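Long-range contacts in telomere length regulator taz1 (Schizosaccharomyces pombe, PDB 4ZMK), which binds double-stranded telomeric DNA and regulates telomere length in fission yeast, pairing with a second copy of itself through the dimerization domain described here: residues A[16-21]-A[62-67]; A[35-40]-A[48-53]. All blocks are in the same frame, centred on the assembly; numbering follows the deposited sequence. Where two conformers were deposited one is given.

Contact 1: A[16-21]-A[62-67]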
ATOM      1  N   THR A  16      10.719  -6.282 -13.086  1.00 25.42           N
ATOM      2  CA  THR A  16      11.905  -5.765 -12.414  1.00 25.67           C
ATOM      3  C   THR A  16      12.585  -4.621 -13.167  1.00 33.08           C
ATOM      4  O   THR A  16      13.464  -3.955 -12.617  1.00 36.41           O
ATOM      5  CB  THR A  16      12.946  -6.869 -12.192  1.00 34.80           C
ATOM      6  OG1 THR A  16      13.418  -7.329 -13.462  1.00 40.56           O
ATOM      7  CG2 THR A  16      12.345  -8.038 -11.406  1.00 30.22           C
ATOM      8  N   GLU A  17      12.195  -4.393 -14.419  1.00 27.82           N
ATOM      9  CA  GLU A  17      12.761  -3.287 -15.185  0.50 36.95           C
ATOM     10  C   GLU A  17      12.239  -1.956 -14.648  1.00 38.68           C
ATOM     11  O   GLU A  17      12.834  -0.907 -14.890  1.00 42.27           O
ATOM     12  CB  GLU A  17      12.449  -3.429 -16.681  0.50 36.19           C
ATOM     13  CG  GLU A  17      13.359  -2.595 -17.585  0.50 35.74           C
ATOM     14  CD  GLU A  17      13.183  -2.904 -19.067  0.50 42.79           C
ATOM     15  OE1 GLU A  17      12.274  -3.686 -19.418  0.50 45.54           O
ATOM     16  OE2 GLU A  17      13.961  -2.366 -19.886  0.50 44.18           O
ATOM     17  N   ILE A  18      11.129  -2.017 -13.915  1.00 37.15           N
ATOM     18  CA  ILE A  18      10.551  -0.853 -13.262  1.00 23.58           C
ATOM     19  C   ILE A  18      11.369  -0.514 -12.031  1.00 27.11           C
ATOM     20  O   ILE A  18      11.571  -1.372 -11.176  1.00 26.70           O
ATOM     21  CB  ILE A  18       9.100  -1.111 -12.862  1.00 23.30           C
ATOM     22  CG1 ILE A  18       8.237  -1.226 -14.109  1.00 27.17           C
ATOM     23  CG2 ILE A  18       8.577  -0.000 -11.987  1.00 21.35           C
ATOM     24  CD1 ILE A  18       6.789  -1.394 -13.803  1.00 29.61           C
ATOM     25  N   SER A  19      11.856   0.719 -11.943  1.00 23.44           N
ATOM     26  CA  SER A  19      12.705   1.117 -10.825  1.00 23.35           C
ATOM     27  C   SER A  19      11.911   1.260  -9.536  1.00 21.27           C
ATOM     28  O   SER A  19      10.685   1.350  -9.560  1.00 21.59           O
ATOM     29  CB  SER A  19      13.407   2.430 -11.131  1.00 24.66           C
ATOM     30  OG  SER A  19      12.490   3.504 -11.058  1.00 30.63           O
ATOM     31  N   GLU A  20      12.608   1.303  -8.408  1.00 22.10           N
ATOM     32  CA  GLU A  20      11.926   1.393  -7.127  1.00 19.57           C
ATOM     33  C   GLU A  20      11.091   2.661  -7.023  1.00 18.77           C
ATOM     34  O   GLU A  20       9.966   2.609  -6.550  1.00 23.36           O
ATOM     35  CB  GLU A  20      12.915   1.333  -5.970  1.00 20.11           C
ATOM     36  CG  GLU A  20      12.225   1.163  -4.630  1.00 18.65           C
ATOM     37  CD  GLU A  20      13.197   0.953  -3.483  1.00 19.46           C
ATOM     38  OE1 GLU A  20      14.417   1.066  -3.706  1.00 30.78           O
ATOM     39  OE2 GLU A  20      12.748   0.681  -2.349  1.00 24.08           O
ATOM     40  N   VAL A  21      11.629   3.792  -7.472  1.00 19.93           N
ATOM     41  CA  VAL A  21      10.911   5.063  -7.363  1.00 19.53           C
ATOM     42  C   VAL A  21       9.625   5.022  -8.193  1.00 18.77           C
ATOM     43  O   VAL A  21       8.577   5.452  -7.736  1.00 17.71           O
ATOM     44  CB  VAL A  21      11.806   6.277  -7.792  1.00 24.39           C
ATOM     45  CG1 VAL A  21      10.968   7.502  -8.140  1.00 21.32           C
ATOM     46  CG2 VAL A  21      12.794   6.617  -6.695  1.00 22.04           C
ATOM     47  N   LYS A  62       3.965  -8.628  -3.279  1.00 14.00           N
ATOM     48  CA  LYS A  62       4.572  -9.914  -2.968  0.50 15.14           C
ATOM     49  C   LYS A  62       5.159 -10.516  -4.241  1.00 18.83           C
ATOM     50  O   LYS A  62       6.250 -11.079  -4.228  1.00 17.64           O
ATOM     51  CB  LYS A  62       3.549 -10.863  -2.339  0.50 15.20           C
ATOM     52  CG  LYS A  62       3.018 -10.402  -0.986  0.50 14.29           C
ATOM     53  CD  LYS A  62       1.908 -11.320  -0.476  0.50 17.71           C
ATOM     54  CE  LYS A  62       1.302 -10.788   0.817  0.50 19.09           C
ATOM     55  NZ  LYS A  62       0.177 -11.615   1.334  0.50 23.06           N
ATOM     56  N   SER A  63       4.429 -10.380  -5.344  1.00 16.49           N
ATOM     57  CA  SER A  63       4.897 -10.862  -6.633  0.50 17.94           C
ATOM     58  C   SER A  63       6.135 -10.083  -7.071  1.00 19.45           C
ATOM     59  O   SER A  63       7.100 -10.657  -7.566  1.00 20.68           O
ATOM     60  CB  SER A  63       3.794 -10.746  -7.683  0.50 18.03           C
ATOM     61  OG  SER A  63       4.202 -11.295  -8.923  0.50 24.14           O
ATOM     62  N   ARG A  64       6.103  -8.770  -6.883  1.00 17.18           N
ATOM     63  CA  ARG A  64       7.256  -7.951  -7.227  1.00 17.69           C
ATOM     64  C   ARG A  64       8.468  -8.334  -6.381  1.00 18.38           C
ATOM     65  O   ARG A  64       9.557  -8.511  -6.903  1.00 21.40           O
ATOM     66  CB  ARG A  64       6.935  -6.464  -7.060  1.00 18.52           C
ATOM     67  CG  ARG A  64       8.144  -5.571  -7.253  1.00 17.09           C
ATOM     68  CD  ARG A  64       7.807  -4.097  -7.197  1.00 16.19           C
ATOM     69  NE  ARG A  64       9.016  -3.316  -7.395  1.00 17.12           N
ATOM     70  CZ  ARG A  64       9.532  -3.045  -8.587  1.00 26.28           C
ATOM     71  NH1 ARG A  64       8.927  -3.471  -9.693  1.00 18.88           N
ATOM     72  NH2 ARG A  64      10.653  -2.345  -8.673  1.00 19.43           N
ATOM     73  N   ALA A  65       8.269  -8.470  -5.073  1.00 18.37           N
ATOM     74  CA  ALA A  65       9.334  -8.908  -4.161  1.00 18.42           C
ATOM     75  C   ALA A  65       9.960 -10.225  -4.597  1.00 20.26           C
ATOM     76  O   ALA A  65      11.177 -10.396  -4.535  1.00 26.98           O
ATOM     77  CB  ALA A  65       8.804  -9.037  -2.745  1.00 17.51           C
ATOM     78  N   LYS A  66       9.124 -11.162  -5.029  1.00 20.46           N
ATOM     79  CA  LYS A  66       9.617 -12.421  -5.568  1.00 22.45           C
ATOM     80  C   LYS A  66      10.500 -12.199  -6.810  1.00 31.39           C
ATOM     81  O   LYS A  66      11.631 -12.667  -6.859  1.00 25.71           O
ATOM     82  CB  LYS A  66       8.458 -13.347  -5.912  1.00 22.54           C
ATOM     83  CG  LYS A  66       8.926 -14.663  -6.488  1.00 24.85           C
ATOM     84  CD  LYS A  66       7.791 -15.575  -6.886  1.00 25.26           C
ATOM     85  CE  LYS A  66       8.356 -16.954  -7.195  1.00 27.83           C
ATOM     86  NZ  LYS A  66       7.311 -17.986  -7.313  1.00 30.79           N
ATOM     87  N   SER A  67       9.982 -11.471  -7.798  1.00 29.56           N
ATOM     88  CA  SER A  67      10.731 -11.174  -9.012  1.00 29.03           C
ATOM     89  C   SER A  67      12.047 -10.487  -8.721  1.00 25.52           C
ATOM     90  O   SER A  67      13.045 -10.759  -9.382  1.00 33.48           O
ATOM     91  CB  SER A  67       9.906 -10.305  -9.955  1.00 28.37           C
ATOM     92  OG  SER A  67       8.860 -11.056 -10.536  1.00 39.02           O
TER

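Contact 2: A[35-40]-A[48-53]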
ATOM      1  N   THR A  35      -7.614   5.389   0.015  1.00 16.45           N
ATOM      2  CA  THR A  35      -7.950   6.479   0.927  1.00 15.87           C
ATOM      3  C   THR A  35      -9.203   7.216   0.467  1.00 15.48           C
ATOM      4  O   THR A  35     -10.084   7.531   1.263  1.00 18.40           O
ATOM      5  CB  THR A  35      -6.790   7.482   1.052  1.00 14.21           C
ATOM      6  OG1 THR A  35      -5.633   6.800   1.527  1.00 14.93           O
ATOM      7  CG2 THR A  35      -7.127   8.586   2.025  1.00 15.42           C
ATOM      8  N   GLY A  36      -9.283   7.479  -0.829  1.00 18.52           N
ATOM      9  CA  GLY A  36     -10.426   8.176  -1.386  1.00 17.19           C
ATOM     10  C   GLY A  36     -11.713   7.405  -1.199  1.00 17.78           C
ATOM     11  O   GLY A  36     -12.723   7.980  -0.805  1.00 28.10           O
ATOM     12  N   LEU A  37     -11.686   6.108  -1.487  1.00 16.92           N
ATOM     13  CA  LEU A  37     -12.856   5.274  -1.274  1.00 17.61           C
ATOM     14  C   LEU A  37     -13.301   5.352   0.181  1.00 18.08           C
ATOM     15  O   LEU A  37     -14.469   5.599   0.468  1.00 30.92           O
ATOM     16  CB  LEU A  37     -12.581   3.827  -1.674  1.00 16.67           C
ATOM     17  CG  LEU A  37     -12.576   3.549  -3.174  1.00 16.88           C
ATOM     18  CD1 LEU A  37     -12.656   2.056  -3.440  1.00 19.59           C
ATOM     19  CD2 LEU A  37     -13.728   4.252  -3.841  1.00 18.65           C
ATOM     20  N   LEU A  38     -12.350   5.197   1.093  1.00 18.47           N
ATOM     21  CA  LEU A  38     -12.644   5.177   2.522  1.00 19.22           C
ATOM     22  C   LEU A  38     -12.984   6.548   3.102  1.00 23.70           C
ATOM     23  O   LEU A  38     -13.295   6.660   4.281  1.00 37.12           O
ATOM     24  CB  LEU A  38     -11.459   4.585   3.280  1.00 16.30           C
ATOM     25  CG  LEU A  38     -11.120   3.186   2.805  1.00 15.22           C
ATOM     26  CD1 LEU A  38      -9.882   2.674   3.511  1.00 14.18           C
ATOM     27  CD2 LEU A  38     -12.319   2.283   3.044  1.00 16.09           C
ATOM     28  N   SER A  39     -12.918   7.589   2.288  1.00 24.91           N
ATOM     29  CA  SER A  39     -13.173   8.937   2.779  1.00 26.25           C
ATOM     30  C   SER A  39     -14.582   9.378   2.450  1.00 32.68           C
ATOM     31  O   SER A  39     -15.120  10.288   3.076  1.00 39.16           O
ATOM     32  CB  SER A  39     -12.176   9.928   2.180  1.00 30.07           C
ATOM     33  OG  SER A  39     -10.856   9.658   2.615  1.00 34.76           O
ATOM     34  N   ALA A  40     -15.168   8.737   1.449  1.00 42.86           N
ATOM     35  CA  ALA A  40     -16.502   9.088   0.988  1.00 55.77           C
ATOM     36  C   ALA A  40     -17.575   8.582   1.946  1.00 65.42           C
ATOM     37  O   ALA A  40     -18.336   9.362   2.512  1.00 81.34           O
ATOM     38  CB  ALA A  40     -16.738   8.531  -0.410  1.00 58.77           C
ATOM     39  N   SER A  48     -15.968  -2.961   0.560  1.00 22.83           N
ATOM     40  CA  SER A  48     -15.548  -4.201  -0.085  1.00 20.20           C
ATOM     41  C   SER A  48     -14.649  -3.930  -1.300  1.00 22.07           C
ATOM     42  O   SER A  48     -13.753  -4.715  -1.606  1.00 21.00           O
ATOM     43  CB  SER A  48     -16.773  -5.021  -0.496  1.00 26.09           C
ATOM     44  OG  SER A  48     -16.400  -6.195  -1.196  1.00 38.01           O
ATOM     45  N   GLN A  49     -14.877  -2.813  -1.980  1.00 18.35           N
ATOM     46  CA  GLN A  49     -14.077  -2.478  -3.141  1.00 17.69           C
ATOM     47  C   GLN A  49     -12.685  -2.045  -2.687  1.00 15.98           C
ATOM     48  O   GLN A  49     -11.686  -2.426  -3.292  1.00 18.73           O
ATOM     49  CB  GLN A  49     -14.750  -1.390  -3.972  1.00 18.73           C
ATOM     50  CG  GLN A  49     -14.085  -1.135  -5.314  1.00 21.11           C
ATOM     51  CD  GLN A  49     -14.006  -2.386  -6.173  1.00 20.92           C
ATOM     52  OE1 GLN A  49     -15.013  -2.869  -6.681  1.00 21.85           O
ATOM     53  NE2 GLN A  49     -12.802  -2.916  -6.334  1.00 17.87           N
ATOM     54  N   ALA A  50     -12.634  -1.257  -1.615  1.00 15.64           N
ATOM     55  CA  ALA A  50     -11.376  -0.819  -1.005  1.00 14.33           C
ATOM     56  C   ALA A  50     -10.555  -2.017  -0.510  1.00 15.17           C
ATOM     57  O   ALA A  50      -9.328  -2.036  -0.641  1.00 16.17           O
ATOM     58  CB  ALA A  50     -11.649   0.158   0.143  1.00 14.59           C
ATOM     59  N   ARG A  51     -11.244  -3.008   0.057  1.00 14.23           N
ATOM     60  CA  ARG A  51     -10.603  -4.242   0.483  0.50 13.89           C
ATOM     61  C   ARG A  51     -10.042  -5.026  -0.710  1.00 16.35           C
ATOM     62  O   ARG A  51      -8.969  -5.610  -0.617  1.00 21.96           O
ATOM     63  CB  ARG A  51     -11.587  -5.104   1.269  0.50 15.00           C
ATOM     64  CG  ARG A  51     -11.013  -6.422   1.729  0.50 22.42           C
ATOM     65  CD  ARG A  51     -12.112  -7.364   2.200  0.50 31.79           C
ATOM     66  NE  ARG A  51     -13.258  -7.366   1.294  0.50 36.16           N
ATOM     67  CZ  ARG A  51     -13.274  -7.975   0.115  0.50 35.24           C
ATOM     68  NH1 ARG A  51     -12.201  -8.635  -0.302  0.50 39.75           N
ATOM     69  NH2 ARG A  51     -14.359  -7.923  -0.647  0.50 28.86           N
ATOM     70  N   ASP A  52     -10.763  -5.039  -1.831  1.00 14.53           N
ATOM     71  CA  ASP A  52     -10.237  -5.668  -3.043  1.00 14.66           C
ATOM     72  C   ASP A  52      -8.994  -4.935  -3.528  1.00 13.64           C
ATOM     73  O   ASP A  52      -8.015  -5.561  -3.918  1.00 18.93           O
ATOM     74  CB  ASP A  52     -11.281  -5.700  -4.170  1.00 16.00           C
ATOM     75  CG  ASP A  52     -12.393  -6.708  -3.913  1.00 25.99           C
ATOM     76  OD1 ASP A  52     -12.291  -7.496  -2.950  1.00 28.41           O
ATOM     77  OD2 ASP A  52     -13.372  -6.723  -4.684  1.00 27.06           O
ATOM     78  N   PHE A  53      -9.046  -3.606  -3.529  1.00 14.82           N
ATOM     79  CA  PHE A  53      -7.888  -2.798  -3.906  1.00 12.54           C
ATOM     80  C   PHE A  53      -6.661  -3.134  -3.043  1.00 11.62           C
ATOM     81  O   PHE A  53      -5.571  -3.376  -3.557  1.00 15.10           O
ATOM     82  CB  PHE A  53      -8.197  -1.294  -3.782  1.00 12.54           C
ATOM     83  CG  PHE A  53      -9.047  -0.739  -4.898  1.00 13.58           C
ATOM     84  CD1 PHE A  53      -9.473   0.578  -4.866  1.00 13.97           C
ATOM     85  CD2 PHE A  53      -9.418  -1.527  -5.971  1.00 16.06           C
ATOM     86  CE1 PHE A  53     -10.257   1.097  -5.884  1.00 16.93           C
ATOM     87  CE2 PHE A  53     -10.202  -1.010  -6.997  1.00 19.64           C
ATOM     88  CZ  PHE A  53     -10.625   0.300  -6.952  1.00 16.03           C
TER

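Contact 1: A[16-21]-A[62-67]
Arg-64 reaches out from helix 44-70 and donates a hydrogen bond from NH2 to the backbone carbonyl of Ile-18, the O atom lying 2.8 Å from NH2. The bond is nearly straight at the hydrogen (166°) and lies almost in the guanidinium plane, while NH2 stands above the carbonyl plane of Ile-18. NH1 of Arg-64 also passes 4.0 Å from CB of Ile-18, so the isoleucine flanks the charged group through its branch point. Extension makes this reach possible: CG stands anti to the backbone N (chi1 173°) and the chain runs straight on to NE, bringing the guanidinium to the loop. Almost one turn on, Ser-67 meets Thr-16 by simple packing. The methyl CG2 of Thr-16 rests 3.6 Å from CB of Ser-67 and 3.5 Å from the backbone O of Ser-67.

Beyond this first shell, NH1 of Arg-64 also bonds to the carbonyls of Ile-13 and Asn-15, so several backbone oxygens of the incoming loop share one buried cation. NH2 has a second partner outside the two segments, a salt bridge to Glu-20 of the second subunit, and Glu-20 of this chain pairs reciprocally with Arg-64 of that subunit. Cut back to an alanine, this position would probably leave the carbonyls of Ile-18, Ile-13 and Asn-15 without the guanidinium that serves all three, and Glu-20 of the other subunit without its countercharge. Ser-19, at the N-cap position, bonds weakly through OG to the backbone N of Val-22, where the loop turns into helix 20-40. The whole is a buried arginine gathering loop carbonyls at a helix N-terminus, placed at the subunit interface of a helical homodimer.

Contact 2: A[35-40]-A[48-53]
The CD1 methyl of Leu-37 is the main bump, set in a hollow formed by Gln-49, Ala-50 and Phe-53 on the facing helix. It comes within 3.6 Å of CE1 of Phe-53, meeting the ring obliquely, and the two side chains cross at about a right angle. The floor of the hollow is backbone, since the N atom of Ala-50 lies 3.8 Å from CD1 of Leu-37. CG of Gln-49 makes one wall, 4.0 Å from the same methyl. The Gln-49 chain bends at chi2 (57°), and its amide leads away from the leucine. Its CG also lies over one face of the Phe-53 ring, offset toward the rim.

Leu-38 supplies a second bump: its CD2 sits 3.7 Å from CB of Ala-50. Ala-50 thus meets both Leu-37 and Leu-38. The segment axes approach to 9.3 Å at their closest.

The segments 35-40 and 48-53 run antiparallel, at 164°, near the turn that joins helix 20-40 to helix 44-70. Phe-3 and Ser-4 of helix 3-7 touch Gln-49, and Ser-4 also touches Phe-53, while Arg-51 of the second subunit packs against Leu-38.

How the contacts relate
Both contacts involve helices 20-40 and 44-70, contact 1 mainly through the loop leading into helix 20-40, and they lie on opposite sides of the chain's centre. Their centres are 24 Å apart, and their nearest atoms remain about 11 Å from each other. In sequence the order is 16-21, 35-40, 48-53, 62-67, which nests contact 2 inside the loop closed by contact 1. Contact 2 thus closes the antiparallel hairpin beside its turn, and contact 1 joins the lead-in to the first long helix with the later part of the second. Both also touch the second subunit, so each lies beside the dimer interface that this domain provides for Taz1.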